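Local coordinates for protein YcaO (PDB 6CIB) that binds nucleotide and magnesium and probably acts in the ATP-dependent thioamidation of peptide backbones, as a member of the YcaO family, at residues D40-I45 and M258-I263; K100-P103 and E109-E112; P128-F133 and E361-N366. All coordinates share one frame; numbering follows the deposited sequence.

All three contacts turn on one acid-base pair, gripped differently in each. Contact 3 is buried, tying a loop that follows strand 124-128 to the C-terminal tail by an end-on arginine grip on one carboxylate oxygen, with further protein partners around it. Contacts 1 and 2 are only partly buried: the first joins the hairpin at strand 34-42 to the end of helix 241-260 by a side-on grip on two oxygens, the second closes a loop ahead of strand 113-118 with a single lysine bond. Contacts 2 and 3 touch, probably through a backbone hydrogen bond between Glu112 and Ala129. Contact 1 lies across the chain's centre from both, its centre about 40 Å from that of contact 2.

Contact 1 (D40-I45 and M258-I263); sequences DRVGPI and MARRGI. With OXM (oxamic acid), chain I.
Charge pairing between Asp40 and Arg261 carries this contact. The guanidinium meets the carboxylate side-on, with Arg261 NH2 on Asp40 OD1 at 2.7 Å (N-H...O 169°) and Arg261 NE on Asp40 OD2 at 2.9 Å. The two planes are only 15° apart, and OD1 is approached through its syn lone pair. Arg261 reaches this position on a chain extended from CG to NE. Ser257 also hydrogen-bonds OD2, so the acid is held from the helix as well.

Van der Waals contact is slight: the Val42 methyl CG1 comes 4.4 Å from Arg260 NH1, while the Arg260 guanidinium pairs with Glu230.

Backbone turns shape both segments. Helix 241-260 ends in a Schellman motif, with Gly262 at positive phi and Ile263 N bonded to Met258 O. Val42 to Ile45 form the type II' turn of a beta hairpin.

On the ligand side, Arg41 NH1 donates to oxamic acid O3 at 2.9 Å; a bend at chi3 (46°) turns its guanidinium edge to the ligand, which Arg68 also binds. The paired, nearly coplanar bonds fix the rotation of both charged groups, joining strand to helix end by a directional link.

Contact 2 (K100-P103 and E109-E112); sequences KWTP and EPRE
Glu109 opens the second segment and meets Lys100 through a single salt bridge, Lys100 NZ to Glu109 OE2 at 2.8 Å. The ammonium group arrives nearly in line with the C-O bond, and the two side chains cross at about a right angle. Glu109 CG stands opposite the backbone N (chi1 174°), and a bend at chi2 (87°) swings the carboxylate back to the lysine, whose own chain is extended beyond CG. The lysine methylenes follow the ammonium in, CD coming to 3.6 Å from Glu109 OE2. Replacing Lys100 with an alanine would probably leave the Glu109 carboxylate without its countercharge and free to turn. The other oxygen, Glu109 OE1, looks toward Thr102, but at 3.8 Å from OG1 it makes only a loose approach.

Pro110 comes next and supplies the nonpolar part: its CD packs on Thr102 CG2 at 4.1 Å. The methyl is directed there because CG2, not OG1, is the branch anti to the backbone N. Thr102 and Lys100 both also lean on Trp113, in the strand that follows.

Beyond the proline the chain turns away, and Glu112 forms a salt bridge to Arg94. The Lys100-Glu109 bridge and the Thr102-Pro110 touch bring the two arms of the irregular loop together before strand 113-118, away from the annotated sites. One charged bond is thus the only hydrogen bond between the two segments, set at a partly exposed edge with one small apolar touch beside it.

Contact 3 (P128-F133 and E361-N366); sequences PANEVF and EARVGN
Arg363 drives its guanidinium end-on into the carboxylate of Glu131, and both terminal nitrogens converge on one oxygen. Glu131 OE2 offers its syn lone pair to Arg363 NH1 at 2.8 Å, and Arg363 NH2 is 3.0 Å from that same OE2. A third, weak bond runs from Arg363 NH1 to Glu131 OE1 at 3.0 Å. OE2 lies near the guanidinium plane; because two N-H groups share this one oxygen, neither bond is straight (147° from NH1, 136° from NH2). The carboxylate is turned 52° against that plane. Near the same guanidinium edge stands Asn130, its ND2 4.1 Å from Arg363 NH2; that amide nitrogen donates instead to the carbonyl of Leu141.

Glu131 ends a short 3-10 segment, 129-131, which follows strand 124-128, an edge strand of a five-stranded antiparallel sheet. Arg363 is the centre of an inverse gamma turn in the C-terminal tail, and its bridge to Glu131 ties that tail to the loop leaving the sheet edge. The arginine spans the distance with a chain extended from CG to NE, while Glu131 is folded back by a bend at chi2, bringing its carboxylate round to meet it.

Second-shell partners hold both groups. Glu131 OE1 forms a salt bridge with Arg350 from strand 346-351, and Arg363 NH2 also donates to the carbonyl of Pro142. Two arginines thus share one buried carboxylate, which would probably favour its charged form. Farther out, Trp105 and His144 pack on the Arg363 side chain, and Trp136 touches Asn130.

Contact 1 (D40-I45 and M258-I263)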
loop_
_atom_site.group_PDB
_atom_site.type_symbol
_atom_site.label_atom_id
_atom_site.label_comp_id
_atom_site.label_asym_id
_atom_site.label_seq_id
_atom_site.Cartn_x
_atom_site.Cartn_y
_atom_site.Cartn_z
ATOM N N ASP A 40 14.109 -14.149 -5.844
ATOM C CA ASP A 40 13.188 -14.993 -6.605
ATOM C C ASP A 40 12.904 -14.342 -7.953
ATOM O O ASP A 40 13.201 -13.169 -8.156
ATOM C CB ASP A 40 11.879 -15.199 -5.818
ATOM C CG ASP A 40 12.034 -16.182 -4.641
ATOM O OD1 ASP A 40 13.139 -16.739 -4.449
ATOM O OD2 ASP A 40 11.041 -16.393 -3.898
ATOM N N ARG A 41 12.346 -15.109 -8.873
ATOM C CA ARG A 41 11.779 -14.553 -10.092
ATOM C C ARG A 41 10.498 -15.318 -10.382
ATOM O O ARG A 41 10.515 -16.542 -10.554
ATOM C CB ARG A 41 12.765 -14.635 -11.268
ATOM C CG ARG A 41 12.530 -13.604 -12.387
ATOM C CD ARG A 41 13.631 -13.602 -13.464
ATOM N NE ARG A 41 13.913 -14.974 -13.842
ATOM C CZ ARG A 41 15.040 -15.638 -13.618
ATOM N NH1 ARG A 41 16.115 -15.053 -13.094
ATOM N NH2 ARG A 41 15.085 -16.906 -13.976
ATOM N N VAL A 42 9.383 -14.600 -10.412
ATOM C CA VAL A 42 8.090 -15.228 -10.663
ATOM C C VAL A 42 7.688 -14.837 -12.075
ATOM O O VAL A 42 7.378 -13.665 -12.342
ATOM C CB VAL A 42 7.032 -14.840 -9.599
ATOM C CG1 VAL A 42 5.677 -15.446 -9.931
ATOM C CG2 VAL A 42 7.488 -15.290 -8.211
ATOM N N GLY A 43 7.723 -15.827 -12.970
ATOM C CA GLY A 43 7.699 -15.588 -14.419
ATOM C C GLY A 43 8.794 -14.588 -14.734
ATOM O O GLY A 43 9.954 -14.833 -14.387
ATOM N N PRO A 44 8.430 -13.426 -15.316
ATOM C CA PRO A 44 9.440 -12.408 -15.619
ATOM C C PRO A 44 9.730 -11.432 -14.467
ATOM O O PRO A 44 10.585 -10.560 -14.635
ATOM C CB PRO A 44 8.802 -11.649 -16.782
ATOM C CG PRO A 44 7.341 -11.675 -16.459
ATOM C CD PRO A 44 7.084 -12.996 -15.761
ATOM N N ILE A 45 9.034 -11.565 -13.329
ATOM C CA ILE A 45 9.105 -10.560 -12.254
ATOM C C ILE A 45 10.098 -10.918 -11.141
ATOM O O ILE A 45 9.921 -11.927 -10.447
ATOM C CB ILE A 45 7.712 -10.233 -11.628
ATOM C CG1 ILE A 45 6.718 -9.716 -12.693
ATOM C CG2 ILE A 45 7.849 -9.250 -10.458
ATOM C CD1 ILE A 45 7.211 -8.532 -13.523
HETATM N N MSE A 258 5.956 -15.531 -2.003
HETATM C CA MSE A 258 5.709 -15.778 -0.572
HETATM C C MSE A 258 5.066 -17.115 -0.305
HETATM O O MSE A 258 5.479 -17.833 0.622
HETATM C CB MSE A 258 4.754 -14.736 0.014
HETATM C CG MSE A 258 5.195 -13.309 -0.230
HETATM SE SE MSE A 258 6.706 -12.914 0.947
HETATM C CE MSE A 258 5.603 -11.474 1.730
ATOM N N ALA A 259 4.045 -17.450 -1.099
ATOM C CA ALA A 259 3.307 -18.704 -0.924
ATOM C C ALA A 259 4.206 -19.912 -1.210
ATOM O O ALA A 259 4.166 -20.899 -0.479
ATOM C CB ALA A 259 2.060 -18.721 -1.800
ATOM N N ARG A 260 5.038 -19.806 -2.245
ATOM C CA ARG A 260 5.982 -20.866 -2.617
ATOM C C ARG A 260 7.096 -21.074 -1.593
ATOM O O ARG A 260 7.721 -22.130 -1.571
ATOM C CB ARG A 260 6.578 -20.598 -3.995
ATOM C CG ARG A 260 5.644 -20.955 -5.134
ATOM C CD ARG A 260 6.085 -20.280 -6.416
ATOM N NE ARG A 260 5.029 -20.356 -7.420
ATOM C CZ ARG A 260 5.186 -20.104 -8.720
ATOM N NH1 ARG A 260 6.368 -19.763 -9.208
ATOM N NH2 ARG A 260 4.149 -20.205 -9.537
ATOM N N ARG A 261 7.341 -20.067 -0.755
ATOM C CA ARG A 261 8.267 -20.190 0.372
ATOM C C ARG A 261 7.533 -20.481 1.688
ATOM O O ARG A 261 8.167 -20.619 2.739
ATOM C CB ARG A 261 9.115 -18.921 0.520
ATOM C CG ARG A 261 10.199 -18.789 -0.532
ATOM C CD ARG A 261 10.972 -17.489 -0.393
ATOM N NE ARG A 261 12.036 -17.457 -1.403
ATOM C CZ ARG A 261 13.234 -18.020 -1.259
ATOM N NH1 ARG A 261 13.567 -18.645 -0.130
ATOM N NH2 ARG A 261 14.105 -17.958 -2.251
ATOM N N GLY A 262 6.204 -20.555 1.622
ATOM C CA GLY A 262 5.356 -20.767 2.803
ATOM C C GLY A 262 5.395 -19.641 3.827
ATOM O O GLY A 262 5.251 -19.887 5.026
ATOM N N ILE A 263 5.612 -18.411 3.357
ATOM C CA ILE A 263 5.567 -17.213 4.208
ATOM C C ILE A 263 4.142 -16.658 4.156
ATOM O O ILE A 263 3.545 -16.575 3.077
ATOM C CB ILE A 263 6.606 -16.145 3.763
ATOM C CG1 ILE A 263 8.031 -16.712 3.817
ATOM C CG2 ILE A 263 6.507 -14.884 4.624
ATOM C CD1 ILE A 263 9.036 -15.975 2.949
HETATM C C1 OXM I . 18.507 -11.932 -13.593
HETATM N N1 OXM I . 18.416 -13.157 -14.100
HETATM O O1 OXM I . 19.337 -11.116 -13.996
HETATM C C2 OXM I . 17.580 -11.559 -12.523
HETATM O O2 OXM I . 17.839 -10.560 -11.815
HETATM O O3 OXM I . 16.551 -12.252 -12.343
#

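Contact 2 (K100-P103 and E109-E112)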
loop_
_atom_site.group_PDB
_atom_site.type_symbol
_atom_site.label_atom_id
_atom_site.label_comp_id
_atom_site.label_asym_id
_atom_site.label_seq_id
_atom_site.Cartn_x
_atom_site.Cartn_y
_atom_site.Cartn_z
ATOM N N LYS A 100 -7.012 16.983 18.179
ATOM C CA LYS A 100 -6.777 15.547 18.326
ATOM C C LYS A 100 -7.725 14.781 17.425
ATOM O O LYS A 100 -8.908 15.124 17.334
ATOM C CB LYS A 100 -7.039 15.093 19.766
ATOM C CG LYS A 100 -6.088 15.619 20.824
ATOM C CD LYS A 100 -6.655 15.293 22.195
ATOM C CE LYS A 100 -5.676 15.622 23.306
ATOM N NZ LYS A 100 -6.253 15.299 24.643
ATOM N N TRP A 101 -7.210 13.749 16.763
ATOM C CA TRP A 101 -8.072 12.780 16.108
ATOM C C TRP A 101 -8.298 11.611 17.058
ATOM O O TRP A 101 -7.351 10.910 17.434
ATOM C CB TRP A 101 -7.511 12.316 14.749
ATOM C CG TRP A 101 -8.223 11.097 14.180
ATOM C CD1 TRP A 101 -9.577 10.881 14.132
ATOM C CD2 TRP A 101 -7.614 9.938 13.587
ATOM N NE1 TRP A 101 -9.845 9.658 13.566
ATOM C CE2 TRP A 101 -8.664 9.062 13.210
ATOM C CE3 TRP A 101 -6.288 9.556 13.333
ATOM C CZ2 TRP A 101 -8.427 7.824 12.583
ATOM C CZ3 TRP A 101 -6.050 8.317 12.712
ATOM C CH2 TRP A 101 -7.117 7.468 12.350
ATOM N N THR A 102 -9.557 11.429 17.450
ATOM C CA THR A 102 -9.969 10.323 18.314
ATOM C C THR A 102 -10.955 9.437 17.541
ATOM O O THR A 102 -12.122 9.806 17.392
ATOM C CB THR A 102 -10.578 10.836 19.641
ATOM O OG1 THR A 102 -9.688 11.788 20.233
ATOM C CG2 THR A 102 -10.807 9.690 20.631
ATOM N N PRO A 103 -10.484 8.277 17.033
ATOM C CA PRO A 103 -11.350 7.364 16.273
ATOM C C PRO A 103 -12.545 6.860 17.085
ATOM O O PRO A 103 -12.465 6.774 18.318
ATOM C CB PRO A 103 -10.428 6.192 15.946
ATOM C CG PRO A 103 -9.046 6.739 16.030
ATOM C CD PRO A 103 -9.090 7.798 17.085
ATOM N N GLU A 109 -10.446 7.980 26.272
ATOM C CA GLU A 109 -9.411 8.825 25.672
ATOM C C GLU A 109 -8.033 8.132 25.671
ATOM O O GLU A 109 -7.554 7.737 26.736
ATOM C CB GLU A 109 -9.348 10.157 26.435
ATOM C CG GLU A 109 -8.226 11.106 26.028
ATOM C CD GLU A 109 -8.587 12.021 24.870
ATOM O OE1 GLU A 109 -9.453 11.664 24.039
ATOM O OE2 GLU A 109 -7.988 13.114 24.786
ATOM N N PRO A 110 -7.403 7.971 24.480
ATOM C CA PRO A 110 -6.036 7.415 24.404
ATOM C C PRO A 110 -4.997 8.280 25.116
ATOM O O PRO A 110 -5.166 9.498 25.215
ATOM C CB PRO A 110 -5.740 7.348 22.900
ATOM C CG PRO A 110 -6.826 8.107 22.222
ATOM C CD PRO A 110 -8.006 8.127 23.143
ATOM N N ARG A 111 -3.935 7.643 25.599
ATOM C CA ARG A 111 -2.959 8.292 26.474
ATOM C C ARG A 111 -1.689 8.748 25.746
ATOM O O ARG A 111 -1.054 9.734 26.154
ATOM C CB ARG A 111 -2.601 7.357 27.637
ATOM C CG ARG A 111 -2.086 8.070 28.874
ATOM C CD ARG A 111 -1.200 7.156 29.702
ATOM N NE ARG A 111 -0.334 7.931 30.591
ATOM C CZ ARG A 111 0.876 7.559 31.005
ATOM N NH1 ARG A 111 1.418 6.404 30.614
ATOM N NH2 ARG A 111 1.559 8.364 31.806
ATOM N N GLU A 112 -1.328 8.024 24.685
ATOM C CA GLU A 112 -0.122 8.291 23.894
ATOM C C GLU A 112 -0.485 8.860 22.527
ATOM O O GLU A 112 -1.309 8.292 21.809
ATOM C CB GLU A 112 0.702 7.014 23.708
ATOM C CG GLU A 112 1.494 6.564 24.928
ATOM C CD GLU A 112 0.645 5.886 25.987
ATOM O OE1 GLU A 112 -0.229 5.062 25.635
ATOM O OE2 GLU A 112 0.858 6.180 27.182
#

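Contact 3 (P128-F133 and E361-N366)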
loop_
_atom_site.group_PDB
_atom_site.type_symbol
_atom_site.label_atom_id
_atom_site.label_comp_id
_atom_site.label_asym_id
_atom_site.label_seq_id
_atom_site.Cartn_x
_atom_site.Cartn_y
_atom_site.Cartn_z
ATOM N N PRO A 128 -3.331 9.205 17.738
ATOM C CA PRO A 128 -2.943 8.189 18.730
ATOM C C PRO A 128 -1.738 7.400 18.252
ATOM O O PRO A 128 -1.594 7.171 17.042
ATOM C CB PRO A 128 -4.172 7.271 18.804
ATOM C CG PRO A 128 -5.313 8.109 18.309
ATOM C CD PRO A 128 -4.708 8.981 17.248
ATOM N N ALA A 129 -0.877 7.009 19.191
ATOM C CA ALA A 129 0.303 6.192 18.883
ATOM C C ALA A 129 -0.054 4.896 18.151
ATOM O O ALA A 129 0.691 4.474 17.265
ATOM C CB ALA A 129 1.113 5.906 20.141
ATOM N N ASN A 130 -1.205 4.306 18.491
ATOM C CA ASN A 130 -1.703 3.061 17.859
ATOM C C ASN A 130 -2.082 3.263 16.387
ATOM O O ASN A 130 -2.209 2.293 15.633
ATOM C CB ASN A 130 -2.905 2.494 18.638
ATOM C CG ASN A 130 -3.222 1.035 18.284
ATOM O OD1 ASN A 130 -2.409 0.133 18.494
ATOM N ND2 ASN A 130 -4.420 0.802 17.762
ATOM N N GLU A 131 -2.272 4.523 15.998
ATOM C CA GLU A 131 -2.563 4.885 14.619
ATOM C C GLU A 131 -1.314 5.353 13.869
ATOM O O GLU A 131 -1.402 5.786 12.719
ATOM C CB GLU A 131 -3.652 5.966 14.569
ATOM C CG GLU A 131 -5.040 5.502 14.982
ATOM C CD GLU A 131 -5.546 4.328 14.165
ATOM O OE1 GLU A 131 -5.380 4.328 12.923
ATOM O OE2 GLU A 131 -6.116 3.402 14.768
ATOM N N VAL A 132 -0.156 5.258 14.518
ATOM C CA VAL A 132 1.095 5.678 13.907
ATOM C C VAL A 132 2.074 4.501 13.854
ATOM O O VAL A 132 2.598 4.156 12.785
ATOM C CB VAL A 132 1.714 6.888 14.658
ATOM C CG1 VAL A 132 3.075 7.251 14.084
ATOM C CG2 VAL A 132 0.798 8.099 14.588
ATOM N N PHE A 133 2.299 3.886 15.016
ATOM C CA PHE A 133 3.340 2.887 15.181
ATOM C C PHE A 133 2.867 1.474 14.883
ATOM O O PHE A 133 1.661 1.211 14.811
ATOM C CB PHE A 133 3.936 2.958 16.601
ATOM C CG PHE A 133 4.593 4.277 16.932
ATOM C CD1 PHE A 133 5.673 4.758 16.181
ATOM C CD2 PHE A 133 4.144 5.033 18.017
ATOM C CE1 PHE A 133 6.281 5.969 16.494
ATOM C CE2 PHE A 133 4.751 6.236 18.342
ATOM C CZ PHE A 133 5.822 6.706 17.579
ATOM N N GLU A 361 -12.362 -5.434 10.663
ATOM C CA GLU A 361 -13.809 -5.254 10.462
ATOM C C GLU A 361 -14.375 -4.039 11.190
ATOM O O GLU A 361 -15.358 -3.451 10.736
ATOM C CB GLU A 361 -14.585 -6.519 10.835
ATOM C CG GLU A 361 -14.627 -7.538 9.703
ATOM C CD GLU A 361 -15.255 -8.869 10.085
ATOM O OE1 GLU A 361 -15.977 -8.951 11.106
ATOM O OE2 GLU A 361 -15.020 -9.849 9.343
ATOM N N ALA A 362 -13.732 -3.658 12.293
ATOM C CA ALA A 362 -14.125 -2.482 13.064
ATOM C C ALA A 362 -13.708 -1.140 12.440
ATOM O O ALA A 362 -14.238 -0.093 12.833
ATOM C CB ALA A 362 -13.614 -2.589 14.491
ATOM N N ARG A 363 -12.775 -1.169 11.483
ATOM C CA ARG A 363 -12.265 0.050 10.838
ATOM C C ARG A 363 -13.075 0.393 9.577
ATOM O O ARG A 363 -12.521 0.600 8.490
ATOM C CB ARG A 363 -10.761 -0.075 10.524
ATOM C CG ARG A 363 -9.848 -0.187 11.735
ATOM C CD ARG A 363 -8.393 -0.300 11.304
ATOM N NE ARG A 363 -7.461 -0.389 12.433
ATOM C CZ ARG A 363 -6.907 0.657 13.050
ATOM N NH1 ARG A 363 -7.182 1.900 12.664
ATOM N NH2 ARG A 363 -6.064 0.461 14.056
ATOM N N VAL A 364 -14.395 0.462 9.757
ATOM C CA VAL A 364 -15.379 0.659 8.686
ATOM C C VAL A 364 -15.142 1.962 7.920
ATOM O O VAL A 364 -15.250 1.986 6.693
ATOM C CB VAL A 364 -16.835 0.598 9.257
ATOM C CG1 VAL A 364 -17.874 1.075 8.247
ATOM C CG2 VAL A 364 -17.172 -0.810 9.724
ATOM N N GLY A 365 -14.816 3.032 8.645
ATOM C CA GLY A 365 -14.697 4.370 8.056
ATOM C C GLY A 365 -16.051 4.922 7.624
ATOM O O GLY A 365 -17.099 4.382 7.994
ATOM N N ASN A 366 -16.028 5.999 6.840
ATOM C CA ASN A 366 -17.253 6.609 6.317
ATOM C C ASN A 366 -17.852 5.720 5.240
ATOM O O ASN A 366 -17.289 5.585 4.158
ATOM C CB ASN A 366 -16.978 8.018 5.780
ATOM C CG ASN A 366 -16.546 8.985 6.865
ATOM O OD1 ASN A 366 -16.698 8.713 8.058
ATOM N ND2 ASN A 366 -16.010 10.125 6.455
#